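Local atomic coordinates of CRISPR-associated endonuclease Cas3-HD (Methanocaldococcus jannaschii, PDB entry 3S4L), a protein that cuts single-stranded DNA in a magnesium-dependent reaction, and single-stranded RNA without added cations, as a nuclease of CRISPR interference. Residues Asp23-Trp28 with Leu62-Asp67. Numbering follows the deposited sequence.
Sequences DMVKYW and LIKLHD. With CA (calcium ion), chain C.
Val25 and Ile63 have the nearest CA atoms of the two segments, 6.8 Å apart, where a turn of helix 17-31 meets the C-terminal part of helix 52-65. Ile63 is the hub of the contact: it touches Met24, Val25 and Trp28. With chi1 at -72° its CG2 lies anti to the backbone N and meets Val25 CG2 at 3.8 Å and Met24 CB, while the CG1 branch, anti to the carbonyl carbon, carries CD1 to Trp28. That methyl sits over one face of the indole, 3.8 Å from the centroid of the five-membered ring of Trp28, a CH-pi contact displaced toward the rim. On one flank Val25 CG2 rests against the aliphatic chain of Lys64; on the other Met24 SD meets His66 CE1 at 3.7 Å, a Met-aromatic contact at the ring edge. The ring itself is tied back to the preceding turn by His66 ND1, which donates to Leu62 O at 2.9 Å and more weakly to Ile63 O. His66 and Asp67 are the HD pair that names the family: Asp67 OD2 binds a calcium ion at 2.3 Å, joined there by His91, His123 and His124, and Asp67 OD1 accepts from a metal-bound water. His123 also meets the His66 ring edge-to-face. Helix 204-215 closes over Trp28, Ile63 and His66 through Pro214 and Leu215, and helix 36-43 packs on the indole, whose NE1 is hydrogen-bonded to Asp56 of helix 52-65.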
ATOM      1  N   ASP A  23      -4.707  15.321  -2.110  1.00 53.41           N
ATOM      2  CA  ASP A  23      -3.778  16.290  -1.541  1.00 53.74           C
ATOM      3  C   ASP A  23      -2.339  15.754  -1.551  1.00 50.71           C
ATOM      4  O   ASP A  23      -1.393  16.504  -1.741  1.00 55.60           O
ATOM      5  CB  ASP A  23      -4.215  16.728  -0.134  1.00 60.19           C
ATOM      6  CG  ASP A  23      -5.311  17.804  -0.161  1.00 70.70           C
ATOM      7  OD1 ASP A  23      -5.974  17.991  -1.211  1.00 72.54           O
ATOM      8  OD2 ASP A  23      -5.507  18.468   0.878  1.00 75.23           O
ATOM      9  N   MET A  24      -2.180  14.450  -1.363  1.00 45.70           N
ATOM     10  CA  MET A  24      -0.865  13.840  -1.389  1.00 44.66           C
ATOM     11  C   MET A  24      -0.319  13.768  -2.827  1.00 47.73           C
ATOM     12  O   MET A  24       0.881  13.897  -3.059  1.00 42.88           O
ATOM     13  CB  MET A  24      -0.927  12.443  -0.767  1.00 38.66           C
ATOM     14  CG  MET A  24      -0.871  12.415   0.762  1.00 41.42           C
ATOM     15  SD  MET A  24      -0.978  10.728   1.392  1.00 53.25           S
ATOM     16  CE  MET A  24       0.229  10.769   2.714  1.00 76.38           C
ATOM     17  N   VAL A  25      -1.214  13.536  -3.780  1.00 45.18           N
ATOM     18  CA  VAL A  25      -0.842  13.461  -5.178  1.00 48.14           C
ATOM     19  C   VAL A  25      -0.425  14.842  -5.679  1.00 53.24           C
ATOM     20  O   VAL A  25       0.633  15.000  -6.297  1.00 57.31           O
ATOM     21  CB  VAL A  25      -2.008  12.935  -6.041  1.00 47.17           C
ATOM     22  CG1 VAL A  25      -1.742  13.185  -7.518  1.00 45.60           C
ATOM     23  CG2 VAL A  25      -2.250  11.467  -5.770  1.00 38.15           C
ATOM     24  N   LYS A  26      -1.259  15.841  -5.402  1.00 53.41           N
ATOM     25  CA  LYS A  26      -0.947  17.217  -5.790  1.00 59.94           C
ATOM     26  C   LYS A  26       0.415  17.620  -5.234  1.00 58.19           C
ATOM     27  O   LYS A  26       1.224  18.243  -5.929  1.00 60.80           O
ATOM     28  CB  LYS A  26      -2.033  18.188  -5.318  1.00 64.25           C
ATOM     29  CG  LYS A  26      -3.316  18.133  -6.141  1.00 65.13           C
ATOM     30  CD  LYS A  26      -4.368  19.106  -5.607  1.00 66.88           C
ATOM     31  N   TYR A  27       0.675  17.237  -3.988  1.00 54.23           N
ATOM     32  CA  TYR A  27       1.969  17.506  -3.363  1.00 54.91           C
ATOM     33  C   TYR A  27       3.121  16.692  -3.963  1.00 59.81           C
ATOM     34  O   TYR A  27       4.280  17.086  -3.852  1.00 65.48           O
ATOM     35  CB  TYR A  27       1.905  17.288  -1.845  1.00 49.54           C
ATOM     36  CG  TYR A  27       3.202  17.631  -1.125  1.00 55.95           C
ATOM     37  CD1 TYR A  27       3.604  18.962  -0.949  1.00 70.06           C
ATOM     38  CD2 TYR A  27       4.027  16.629  -0.629  1.00 49.83           C
ATOM     39  CE1 TYR A  27       4.796  19.277  -0.294  1.00 73.21           C
ATOM     40  CE2 TYR A  27       5.213  16.930   0.030  1.00 57.32           C
ATOM     41  CZ  TYR A  27       5.597  18.254   0.194  1.00 70.26           C
ATOM     42  OH  TYR A  27       6.781  18.557   0.841  1.00 72.90           O
ATOM     43  N   TRP A  28       2.805  15.555  -4.585  1.00 52.88           N
ATOM     44  CA  TRP A  28       3.827  14.737  -5.234  1.00 48.48           C
ATOM     45  C   TRP A  28       4.349  15.468  -6.462  1.00 46.60           C
ATOM     46  O   TRP A  28       5.557  15.550  -6.685  1.00 46.88           O
ATOM     47  CB  TRP A  28       3.273  13.349  -5.600  1.00 41.18           C
ATOM     48  CG  TRP A  28       4.137  12.507  -6.524  1.00 32.48           C
ATOM     49  CD1 TRP A  28       3.818  12.094  -7.797  1.00 35.05           C
ATOM     50  CD2 TRP A  28       5.441  11.965  -6.248  1.00 30.86           C
ATOM     51  NE1 TRP A  28       4.840  11.333  -8.322  1.00 34.83           N
ATOM     52  CE2 TRP A  28       5.850  11.237  -7.391  1.00 38.13           C
ATOM     53  CE3 TRP A  28       6.308  12.026  -5.145  1.00 32.16           C
ATOM     54  CZ2 TRP A  28       7.086  10.581  -7.467  1.00 40.04           C
ATOM     55  CZ3 TRP A  28       7.527  11.369  -5.212  1.00 35.88           C
ATOM     56  CH2 TRP A  28       7.912  10.663  -6.375  1.00 38.71           C
ATOM     57  N   LEU A  62       1.417   3.917  -5.386  1.00 27.36           N
ATOM     58  CA  LEU A  62       1.751   3.730  -3.978  1.00 30.63           C
ATOM     59  C   LEU A  62       1.110   4.831  -3.155  1.00 36.24           C
ATOM     60  O   LEU A  62       0.591   4.603  -2.060  1.00 34.20           O
ATOM     61  CB  LEU A  62       3.262   3.790  -3.781  1.00 25.52           C
ATOM     62  CG  LEU A  62       4.030   2.744  -4.563  1.00 26.44           C
ATOM     63  CD1 LEU A  62       5.449   2.672  -4.014  1.00 30.41           C
ATOM     64  CD2 LEU A  62       3.318   1.398  -4.451  1.00 26.52           C
ATOM     65  N   ILE A  63       1.167   6.040  -3.690  1.00 36.73           N
ATOM     66  CA  ILE A  63       0.600   7.178  -3.016  1.00 34.03           C
ATOM     67  C   ILE A  63      -0.894   6.942  -2.876  1.00 34.92           C
ATOM     68  O   ILE A  63      -1.458   7.093  -1.794  1.00 37.96           O
ATOM     69  CB  ILE A  63       0.912   8.482  -3.784  1.00 37.14           C
ATOM     70  CG1 ILE A  63       2.397   8.835  -3.626  1.00 38.60           C
ATOM     71  CG2 ILE A  63       0.042   9.643  -3.285  1.00 35.93           C
ATOM     72  CD1 ILE A  63       2.920   9.802  -4.660  1.00 40.91           C
ATOM     73  N   LYS A  64      -1.543   6.532  -3.955  1.00 32.58           N
ATOM     74  CA  LYS A  64      -2.985   6.418  -3.907  1.00 34.01           C
ATOM     75  C   LYS A  64      -3.467   5.216  -3.091  1.00 33.01           C
ATOM     76  O   LYS A  64      -4.549   5.234  -2.514  1.00 35.23           O
ATOM     77  CB  LYS A  64      -3.555   6.373  -5.328  1.00 38.96           C
ATOM     78  CG  LYS A  64      -3.409   7.686  -6.098  1.00 40.32           C
ATOM     79  CD  LYS A  64      -3.795   7.505  -7.556  1.00 37.99           C
ATOM     80  CE  LYS A  64      -3.907   8.841  -8.277  1.00 47.98           C
ATOM     81  NZ  LYS A  64      -4.126   8.631  -9.745  1.00 50.04           N
ATOM     82  N   LEU A  65      -2.669   4.166  -3.038  1.00 28.74           N
ATOM     83  CA  LEU A  65      -3.170   2.926  -2.488  1.00 28.81           C
ATOM     84  C   LEU A  65      -2.609   2.572  -1.116  1.00 28.73           C
ATOM     85  O   LEU A  65      -3.080   1.623  -0.482  1.00 34.23           O
ATOM     86  CB  LEU A  65      -2.907   1.789  -3.473  1.00 30.10           C
ATOM     87  CG  LEU A  65      -3.649   1.848  -4.810  1.00 29.06           C
ATOM     88  CD1 LEU A  65      -3.281   0.617  -5.646  1.00 30.02           C
ATOM     89  CD2 LEU A  65      -5.169   1.919  -4.594  1.00 27.64           C
ATOM     90  N   HIS A  66      -1.602   3.298  -0.640  1.00 27.48           N
ATOM     91  CA  HIS A  66      -0.961   2.826   0.584  1.00 30.54           C
ATOM     92  C   HIS A  66      -1.915   2.822   1.793  1.00 32.85           C
ATOM     93  O   HIS A  66      -1.723   2.052   2.731  1.00 33.18           O
ATOM     94  CB  HIS A  66       0.358   3.545   0.870  1.00 28.83           C
ATOM     95  CG  HIS A  66       0.197   4.956   1.319  1.00 40.37           C
ATOM     96  ND1 HIS A  66      -0.078   5.984   0.443  1.00 41.11           N
ATOM     97  CD2 HIS A  66       0.281   5.518   2.547  1.00 41.54           C
ATOM     98  CE1 HIS A  66      -0.160   7.115   1.113  1.00 40.88           C
ATOM     99  NE2 HIS A  66       0.061   6.862   2.392  1.00 40.96           N
ATOM    100  N   ASP A  67      -2.943   3.665   1.760  1.00 29.11           N
ATOM    101  CA  ASP A  67      -3.963   3.658   2.806  1.00 27.14           C
ATOM    102  C   ASP A  67      -5.313   3.124   2.373  1.00 30.08           C
ATOM    103  O   ASP A  67      -6.322   3.371   3.051  1.00 30.67           O
ATOM    104  CB  ASP A  67      -4.144   5.061   3.391  1.00 31.92           C
ATOM    105  CG  ASP A  67      -3.067   5.411   4.398  1.00 39.46           C
ATOM    106  OD1 ASP A  67      -2.851   6.619   4.644  1.00 42.45           O
ATOM    107  OD2 ASP A  67      -2.444   4.462   4.927  1.00 39.14           O
TER
HETATM  108 CA    CA C 501      -1.171   4.271   6.780  1.00 24.32          CA
HETATM  109  O   HOH W   1      -0.595   6.336   5.896  1.00 36.40           O
HETATM  110  O   HOH W   2      -2.541   6.328   8.144  1.00 70.93           O